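Local coordinates for Non-structural protein NS2 (Bluetongue virus, PDB 1UTY), which binds single-stranded RNA, the part described here being the N-terminal RNA-binding domain of this orbivirus phosphoprotein, at residues A[65-70]-A[90-95]; A[83-88]-A[129-134]. All coordinates share one frame; numbering follows the deposited sequence.

Contact 1: A[65-70]-A[90-95]; sequences AYRIQD and RWEEWK
A single carboxylate, that of Glu92, is shared by two arginines and a backbone amide. Arg67 meets it end-on, one nitrogen to each oxygen: NH1 lies 3.1 Å from Glu92 OE1 and NH2 2.9 Å from Glu92 OE2, both oxygens offering their syn lone pairs. The two planes are only 19° apart, and the oxygens are tilted from the guanidinium plane, in keeping with bent N-H...O angles of 143° and 136°. Arg90 NH1 completes the salt-bridge network at 3.2 Å from Glu92 OE1. Glu92 OE2 also accepts a hydrogen bond from the backbone N of Trp91, 2.8 Å away and nearly along the C-O bond, which should help hold the carboxylate's rotation. Trp91 begins a type I beta turn closing at Trp94, in the loop between strands 84-87 and 97-110, so the network ties this turn to strand 64-70 of the mixed sheet. Arg67 reaches the carboxylate with CG anti to the backbone N and a bend at chi3, while its NE is bonded to Ser76 OG on strand 73-79. Trp91 CB lies 3.8 Å from Arg67 NH2, whereas the indole leads away. At the start of the strand segment, Ala65 CB packs 3.2 Å from Lys95 O.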
ATOM      1  N   ALA A  65      10.498   5.950   2.794  1.00 20.03           N
ATOM      2  CA  ALA A  65       9.386   5.600   3.649  1.00 19.88           C
ATOM      3  C   ALA A  65       8.722   4.348   3.083  1.00 20.12           C
ATOM      4  O   ALA A  65       8.289   4.344   1.938  1.00 19.76           O
ATOM      5  CB  ALA A  65       8.396   6.736   3.686  1.00 19.86           C
ATOM      6  N   TYR A  66       8.659   3.287   3.887  1.00 20.55           N
ATOM      7  CA  TYR A  66       8.095   2.010   3.456  1.00 20.56           C
ATOM      8  C   TYR A  66       7.002   1.537   4.419  1.00 20.97           C
ATOM      9  O   TYR A  66       7.209   1.458   5.626  1.00 20.61           O
ATOM     10  CB  TYR A  66       9.187   0.949   3.356  1.00 20.20           C
ATOM     11  CG  TYR A  66      10.343   1.318   2.455  1.00 20.02           C
ATOM     12  CD1 TYR A  66      10.266   1.104   1.090  1.00 20.45           C
ATOM     13  CD2 TYR A  66      11.523   1.868   2.971  1.00 20.02           C
ATOM     14  CE1 TYR A  66      11.311   1.427   0.258  1.00 21.65           C
ATOM     15  CE2 TYR A  66      12.587   2.184   2.146  1.00 19.18           C
ATOM     16  CZ  TYR A  66      12.464   1.959   0.785  1.00 20.28           C
ATOM     17  OH  TYR A  66      13.475   2.259  -0.082  1.00 20.80           O
ATOM     18  N   ARG A  67       5.836   1.232   3.865  1.00 21.38           N
ATOM     19  CA  ARG A  67       4.720   0.730   4.654  1.00 22.34           C
ATOM     20  C   ARG A  67       4.374  -0.674   4.200  1.00 22.27           C
ATOM     21  O   ARG A  67       3.868  -0.864   3.097  1.00 22.64           O
ATOM     22  CB  ARG A  67       3.511   1.651   4.502  1.00 22.41           C
ATOM     23  CG  ARG A  67       2.264   1.217   5.262  1.00 24.32           C
ATOM     24  CD  ARG A  67       1.257   2.351   5.448  1.00 27.49           C
ATOM     25  NE  ARG A  67       1.459   3.051   6.725  1.00 29.56           N
ATOM     26  CZ  ARG A  67       0.965   4.261   7.028  1.00 31.08           C
ATOM     27  NH1 ARG A  67       0.244   4.958   6.133  1.00 29.11           N
ATOM     28  NH2 ARG A  67       1.191   4.776   8.235  1.00 29.06           N
ATOM     29  N   ILE A  68       4.655  -1.662   5.041  1.00 22.14           N
ATOM     30  CA  ILE A  68       4.286  -3.026   4.699  1.00 22.11           C
ATOM     31  C   ILE A  68       2.812  -3.243   4.986  1.00 22.51           C
ATOM     32  O   ILE A  68       2.367  -3.012   6.098  1.00 21.78           O
ATOM     33  CB  ILE A  68       5.146  -4.048   5.455  1.00 22.04           C
ATOM     34  CG1 ILE A  68       6.606  -3.949   5.008  1.00 22.11           C
ATOM     35  CG2 ILE A  68       4.598  -5.461   5.235  1.00 21.31           C
ATOM     36  CD1 ILE A  68       7.613  -4.481   6.032  1.00 22.57           C
ATOM     37  N   GLN A  69       2.058  -3.685   3.977  1.00 23.60           N
ATOM     38  CA  GLN A  69       0.622  -3.894   4.162  1.00 24.76           C
ATOM     39  C   GLN A  69       0.161  -5.342   4.076  1.00 25.06           C
ATOM     40  O   GLN A  69       0.029  -5.945   2.998  1.00 24.98           O
ATOM     41  CB  GLN A  69      -0.200  -2.976   3.269  1.00 25.08           C
ATOM     42  CG  GLN A  69      -0.884  -1.900   4.075  0.65 26.74           C
ATOM     43  CD  GLN A  69      -0.541  -0.520   3.596  0.65 28.39           C
ATOM     44  OE1 GLN A  69       0.408  -0.347   2.835  0.65 30.42           O
ATOM     45  NE2 GLN A  69      -1.320   0.475   4.025  0.65 28.85           N
ATOM     46  N   ASP A  70      -0.095  -5.873   5.259  1.00 25.23           N
ATOM     47  CA  ASP A  70      -0.400  -7.268   5.431  1.00 25.57           C
ATOM     48  C   ASP A  70      -1.771  -7.393   6.089  1.00 25.90           C
ATOM     49  O   ASP A  70      -1.897  -7.846   7.229  1.00 25.59           O
ATOM     50  CB  ASP A  70       0.700  -7.915   6.275  1.00 25.21           C
ATOM     51  CG  ASP A  70       0.584  -9.409   6.323  1.00 25.41           C
ATOM     52  OD1 ASP A  70      -0.261  -9.962   5.572  1.00 24.62           O
ATOM     53  OD2 ASP A  70       1.291 -10.104   7.096  1.00 25.27           O
ATOM     54  N   ARG A  90      -0.670   3.460  13.470  1.00 22.75           N
ATOM     55  CA  ARG A  90      -0.945   4.461  12.449  1.00 23.47           C
ATOM     56  C   ARG A  90       0.121   5.528  12.542  1.00 23.03           C
ATOM     57  O   ARG A  90       0.501   5.942  13.636  1.00 22.96           O
ATOM     58  CB  ARG A  90      -2.324   5.116  12.667  1.00 24.39           C
ATOM     59  CG  ARG A  90      -3.536   4.223  12.395  1.00 27.51           C
ATOM     60  CD  ARG A  90      -4.126   4.371  10.993  1.00 31.92           C
ATOM     61  NE  ARG A  90      -5.134   5.441  10.885  1.00 33.91           N
ATOM     62  CZ  ARG A  90      -5.346   6.152   9.772  1.00 35.45           C
ATOM     63  NH1 ARG A  90      -4.631   5.919   8.677  1.00 36.78           N
ATOM     64  NH2 ARG A  90      -6.273   7.094   9.742  1.00 35.88           N
ATOM     65  N   TRP A  91       0.607   5.972  11.395  1.00 22.86           N
ATOM     66  CA  TRP A  91       1.637   7.001  11.368  1.00 23.07           C
ATOM     67  C   TRP A  91       1.347   7.984  10.237  1.00 23.46           C
ATOM     68  O   TRP A  91       2.049   8.042   9.237  1.00 23.20           O
ATOM     69  CB  TRP A  91       3.022   6.351  11.233  1.00 22.43           C
ATOM     70  CG  TRP A  91       4.127   7.184  11.797  1.00 20.41           C
ATOM     71  CD1 TRP A  91       4.009   8.365  12.482  1.00 18.59           C
ATOM     72  CD2 TRP A  91       5.527   6.900  11.726  1.00 18.36           C
ATOM     73  NE1 TRP A  91       5.255   8.831  12.832  1.00 19.57           N
ATOM     74  CE2 TRP A  91       6.205   7.951  12.378  1.00 17.58           C
ATOM     75  CE3 TRP A  91       6.286   5.858  11.164  1.00 17.54           C
ATOM     76  CZ2 TRP A  91       7.593   7.990  12.489  1.00 17.95           C
ATOM     77  CZ3 TRP A  91       7.672   5.899  11.280  1.00 16.25           C
ATOM     78  CH2 TRP A  91       8.310   6.951  11.936  1.00 15.24           C
ATOM     79  N   GLU A  92       0.306   8.774  10.431  1.00 24.70           N
ATOM     80  CA  GLU A  92      -0.391   9.406   9.312  1.00 25.74           C
ATOM     81  C   GLU A  92       0.076  10.804   8.928  1.00 25.58           C
ATOM     82  O   GLU A  92      -0.388  11.351   7.925  1.00 25.91           O
ATOM     83  CB  GLU A  92      -1.901   9.408   9.578  1.00 26.17           C
ATOM     84  CG  GLU A  92      -2.641   8.152   9.124  0.75 28.33           C
ATOM     85  CD  GLU A  92      -1.767   7.089   8.453  0.75 30.86           C
ATOM     86  OE1 GLU A  92      -1.916   6.900   7.224  0.75 32.39           O
ATOM     87  OE2 GLU A  92      -0.959   6.415   9.142  0.75 30.87           O
ATOM     88  N   GLU A  93       0.982  11.376   9.715  1.00 25.47           N
ATOM     89  CA  GLU A  93       1.598  12.657   9.364  1.00 25.28           C
ATOM     90  C   GLU A  93       2.497  12.523   8.114  1.00 24.27           C
ATOM     91  O   GLU A  93       2.719  13.505   7.407  1.00 24.69           O
ATOM     92  CB  GLU A  93       2.368  13.259  10.567  1.00 25.61           C
ATOM     93  CG  GLU A  93       3.394  12.321  11.206  0.85 28.31           C
ATOM     94  CD  GLU A  93       3.783  12.677  12.646  0.85 31.62           C
ATOM     95  OE1 GLU A  93       4.256  13.817  12.910  0.85 31.61           O
ATOM     96  OE2 GLU A  93       3.645  11.786  13.520  0.85 31.65           O
ATOM     97  N   TRP A  94       2.969  11.309   7.825  1.00 22.96           N
ATOM     98  CA  TRP A  94       3.921  11.082   6.732  1.00 21.79           C
ATOM     99  C   TRP A  94       3.378  10.191   5.624  1.00 21.76           C
ATOM    100  O   TRP A  94       2.518   9.353   5.872  1.00 21.36           O
ATOM    101  CB  TRP A  94       5.222  10.447   7.245  1.00 20.94           C
ATOM    102  CG  TRP A  94       5.789  10.986   8.511  1.00 20.32           C
ATOM    103  CD1 TRP A  94       5.890  10.316   9.699  1.00 20.27           C
ATOM    104  CD2 TRP A  94       6.363  12.290   8.741  1.00 20.05           C
ATOM    105  NE1 TRP A  94       6.474  11.118  10.649  1.00 20.14           N
ATOM    106  CE2 TRP A  94       6.777  12.333  10.099  1.00 19.59           C
ATOM    107  CE3 TRP A  94       6.556  13.434   7.946  1.00 20.69           C
ATOM    108  CZ2 TRP A  94       7.386  13.465  10.681  1.00 18.37           C
ATOM    109  CZ3 TRP A  94       7.164  14.578   8.525  1.00 20.64           C
ATOM    110  CH2 TRP A  94       7.562  14.576   9.885  1.00 20.19           C
ATOM    111  N   LYS A  95       3.907  10.381   4.411  1.00 22.11           N
ATOM    112  CA  LYS A  95       3.643   9.522   3.255  1.00 22.41           C
ATOM    113  C   LYS A  95       4.541   8.277   3.345  1.00 22.20           C
ATOM    114  O   LYS A  95       5.665   8.357   3.852  1.00 21.39           O
ATOM    115  CB  LYS A  95       4.042  10.230   1.939  1.00 22.34           C
ATOM    116  CG  LYS A  95       3.211  11.419   1.493  1.00 26.44           C
ATOM    117  CD  LYS A  95       3.494  11.807   0.010  1.00 28.78           C
ATOM    118  CE  LYS A  95       3.697  13.326  -0.128  1.00 32.62           C
ATOM    119  NZ  LYS A  95       3.001  14.001  -1.297  1.00 33.81           N
TER

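Contact 2: A[83-88]-A[129-134]; sequences GVEATT and QPYMRN
Glu85 and Tyr131 make the whole of this contact, and its tight part is one short hydrogen bond: Tyr131 OH donates to Glu85 OE1, 2.5 Å away. The acceptor uses its anti lone pair, on the side away from the other carboxylate oxygen, and it lies at the edge of the phenol, in the ring plane. That position also brings Glu85 OE1 to 3.4 Å from Tyr131 CE2. The carboxylate is turned 42° from the ring, and the two side chains cross at about a right angle. Glu85 arrives with CG anti to the backbone N (chi1 -151°) and an extended chain. Glu85 CB also lies 3.4 Å from Tyr131 OH. Strand 84-87, which carries Glu85, is an outermost strand of the mixed sheet within this chain and pairs with 73-79; Tyr131 belongs to the long loop between strands 113-123 and 148-149. The phenol therefore spans from that loop to the sheet's edge strand, its side chain touching Met78 and Thr80 and its ring meeting Trp94 edge-to-face. The loose side is the rest of the interface: only 82 Å² is buried in all, Glu85 remains exposed to solvent, and even the nearest CA atoms, those of Glu85 and Pro130, are 9.8 Å apart. Farther along the loop, Asn134 bonds through ND2 and OD1 to Val101 O and Thr102 OG1 of the second subunit.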
ATOM      1  N   GLY A  83      19.541   6.514  10.064  1.00 24.76           N
ATOM      2  CA  GLY A  83      18.594   6.114  11.079  1.00 23.57           C
ATOM      3  C   GLY A  83      17.541   5.158  10.585  1.00 22.92           C
ATOM      4  O   GLY A  83      17.294   5.045   9.388  1.00 22.96           O
ATOM      5  N   VAL A  84      16.934   4.454  11.529  1.00 22.26           N
ATOM      6  CA  VAL A  84      15.754   3.646  11.268  1.00 22.18           C
ATOM      7  C   VAL A  84      14.703   4.007  12.316  1.00 21.72           C
ATOM      8  O   VAL A  84      15.024   4.160  13.491  1.00 21.22           O
ATOM      9  CB  VAL A  84      16.058   2.112  11.277  1.00 21.92           C
ATOM     10  CG1 VAL A  84      16.992   1.749  12.414  1.00 23.56           C
ATOM     11  CG2 VAL A  84      14.807   1.324  11.450  1.00 22.00           C
ATOM     12  N   GLU A  85      13.453   4.146  11.867  1.00 21.45           N
ATOM     13  CA  GLU A  85      12.321   4.368  12.741  1.00 21.27           C
ATOM     14  C   GLU A  85      11.147   3.503  12.287  1.00 21.36           C
ATOM     15  O   GLU A  85      10.865   3.404  11.088  1.00 21.91           O
ATOM     16  CB  GLU A  85      11.947   5.846  12.781  1.00 21.06           C
ATOM     17  CG  GLU A  85      11.318   6.261  14.092  1.00 22.01           C
ATOM     18  CD  GLU A  85      10.963   7.732  14.185  1.00 23.83           C
ATOM     19  OE1 GLU A  85      11.134   8.507  13.209  1.00 23.89           O
ATOM     20  OE2 GLU A  85      10.507   8.123  15.277  1.00 25.11           O
ATOM     21  N   ALA A  86      10.466   2.857  13.228  1.00 20.78           N
ATOM     22  CA  ALA A  86       9.401   1.931  12.831  1.00 20.65           C
ATOM     23  C   ALA A  86       8.258   1.780  13.833  1.00 20.72           C
ATOM     24  O   ALA A  86       8.394   2.052  15.040  1.00 20.40           O
ATOM     25  CB  ALA A  86       9.968   0.563  12.448  1.00 20.42           C
ATOM     26  N   THR A  87       7.117   1.358  13.308  1.00 20.67           N
ATOM     27  CA  THR A  87       5.932   1.241  14.120  1.00 20.59           C
ATOM     28  C   THR A  87       4.872   0.378  13.468  1.00 21.27           C
ATOM     29  O   THR A  87       4.759   0.277  12.228  1.00 22.07           O
ATOM     30  CB  THR A  87       5.375   2.628  14.476  1.00 19.95           C
ATOM     31  OG1 THR A  87       4.305   2.487  15.401  1.00 19.54           O
ATOM     32  CG2 THR A  87       4.716   3.274  13.279  1.00 20.13           C
ATOM     33  N   THR A  88       4.078  -0.195  14.345  1.00 21.05           N
ATOM     34  CA  THR A  88       3.042  -1.132  14.024  1.00 21.92           C
ATOM     35  C   THR A  88       1.703  -0.402  14.063  1.00 22.33           C
ATOM     36  O   THR A  88       0.660  -0.958  13.723  1.00 22.47           O
ATOM     37  CB  THR A  88       3.142  -2.234  15.086  1.00 21.82           C
ATOM     38  OG1 THR A  88       3.702  -3.413  14.488  1.00 23.08           O
ATOM     39  CG2 THR A  88       1.827  -2.630  15.610  1.00 22.33           C
ATOM     40  N   GLN A 129      10.385   9.443  -0.224  1.00 21.00           N
ATOM     41  CA  GLN A 129      11.457   9.838   0.662  1.00 21.03           C
ATOM     42  C   GLN A 129      10.965   9.796   2.098  1.00 21.10           C
ATOM     43  O   GLN A 129       9.759   9.960   2.348  1.00 21.15           O
ATOM     44  CB  GLN A 129      11.942  11.250   0.329  1.00 21.17           C
ATOM     45  CG  GLN A 129      12.660  11.381  -1.008  1.00 20.51           C
ATOM     46  CD  GLN A 129      12.806  12.833  -1.418  1.00 22.22           C
ATOM     47  OE1 GLN A 129      12.172  13.285  -2.386  1.00 23.87           O
ATOM     48  NE2 GLN A 129      13.624  13.574  -0.680  1.00 20.32           N
ATOM     49  N   PRO A 130      11.888   9.575   3.038  1.00 20.44           N
ATOM     50  CA  PRO A 130      11.546   9.565   4.453  1.00 20.30           C
ATOM     51  C   PRO A 130      11.089  10.961   4.888  1.00 20.35           C
ATOM     52  O   PRO A 130      11.566  11.966   4.354  1.00 19.62           O
ATOM     53  CB  PRO A 130      12.878   9.221   5.122  1.00 20.78           C
ATOM     54  CG  PRO A 130      13.692   8.563   4.035  1.00 20.27           C
ATOM     55  CD  PRO A 130      13.328   9.332   2.824  1.00 20.53           C
ATOM     56  N   TYR A 131      10.164  10.999   5.841  1.00 20.39           N
ATOM     57  CA  TYR A 131       9.697  12.235   6.461  1.00 21.34           C
ATOM     58  C   TYR A 131       9.168  13.283   5.490  1.00 22.02           C
ATOM     59  O   TYR A 131       9.457  14.467   5.635  1.00 22.85           O
ATOM     60  CB  TYR A 131      10.764  12.799   7.435  1.00 21.51           C
ATOM     61  CG  TYR A 131      11.241  11.739   8.412  1.00 20.69           C
ATOM     62  CD1 TYR A 131      12.456  11.072   8.220  1.00 20.42           C
ATOM     63  CD2 TYR A 131      10.440  11.354   9.488  1.00 20.15           C
ATOM     64  CE1 TYR A 131      12.877  10.068   9.098  1.00 18.39           C
ATOM     65  CE2 TYR A 131      10.847  10.370  10.373  1.00 20.22           C
ATOM     66  CZ  TYR A 131      12.064   9.726  10.165  1.00 20.49           C
ATOM     67  OH  TYR A 131      12.450   8.749  11.039  1.00 21.38           O
ATOM     68  N   MET A 132       8.379  12.839   4.510  1.00 22.83           N
ATOM     69  CA  MET A 132       7.557  13.728   3.688  1.00 23.41           C
ATOM     70  C   MET A 132       6.130  13.805   4.260  1.00 23.38           C
ATOM     71  O   MET A 132       5.484  12.779   4.471  1.00 23.65           O
ATOM     72  CB  MET A 132       7.525  13.256   2.229  1.00 23.67           C
ATOM     73  CG  MET A 132       8.753  13.644   1.335  1.00 26.05           C
ATOM     74  SD  MET A 132       9.822  15.040   1.828  1.00 31.86           S
ATOM     75  CE  MET A 132       8.567  16.485   1.860  1.00 33.03           C
ATOM     76  N   ARG A 133       5.651  15.017   4.522  1.00 23.46           N
ATOM     77  CA  ARG A 133       4.295  15.233   5.029  1.00 24.56           C
ATOM     78  C   ARG A 133       3.247  14.584   4.127  1.00 24.09           C
ATOM     79  O   ARG A 133       3.360  14.643   2.911  1.00 24.23           O
ATOM     80  CB  ARG A 133       3.992  16.727   5.126  1.00 24.76           C
ATOM     81  CG  ARG A 133       4.213  17.347   6.493  1.00 27.63           C
ATOM     82  CD  ARG A 133       4.047  18.883   6.505  1.00 32.14           C
ATOM     83  NE  ARG A 133       3.627  19.405   5.200  1.00 33.69           N
ATOM     84  CZ  ARG A 133       4.441  19.964   4.300  0.85 34.38           C
ATOM     85  NH1 ARG A 133       5.739  20.102   4.546  0.85 33.86           N
ATOM     86  NH2 ARG A 133       3.948  20.392   3.142  0.85 35.72           N
ATOM     87  N   ASN A 134       2.224  13.972   4.713  1.00 24.12           N
ATOM     88  CA  ASN A 134       1.137  13.462   3.891  1.00 23.75           C
ATOM     89  C   ASN A 134       0.070  14.521   3.668  1.00 23.42           C
ATOM     90  O   ASN A 134      -1.058  14.391   4.133  1.00 23.43           O
ATOM     91  CB  ASN A 134       0.529  12.179   4.442  1.00 23.64           C
ATOM     92  CG  ASN A 134      -0.419  11.525   3.439  1.00 25.02           C
ATOM     93  OD1 ASN A 134      -0.237  11.652   2.218  1.00 24.79           O
ATOM     94  ND2 ASN A 134      -1.444  10.852   3.943  1.00 24.98           N
TER

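Contacts 1 and 2 have centres about 7 Å apart and reach the same mixed sheet, 65-70 on an inner strand and 83-88 on an outermost one, with strand 73-79 between them. Along the chain the segments alternate: 65-70, 83-88, 90-95, 129-134. The two loop segments are joined directly, since Glu93 O lies 2.8 Å from Asn134 N and Lys95 N 2.9 Å from Met132 O, both probable hydrogen bonds. Trp91 CH2 also packs 3.5 Å from Glu85 OE1, linking the turn of contact 1 to the acceptor of contact 2. The two loop segments thus lie against each other beside the sheet in this RNA-binding domain.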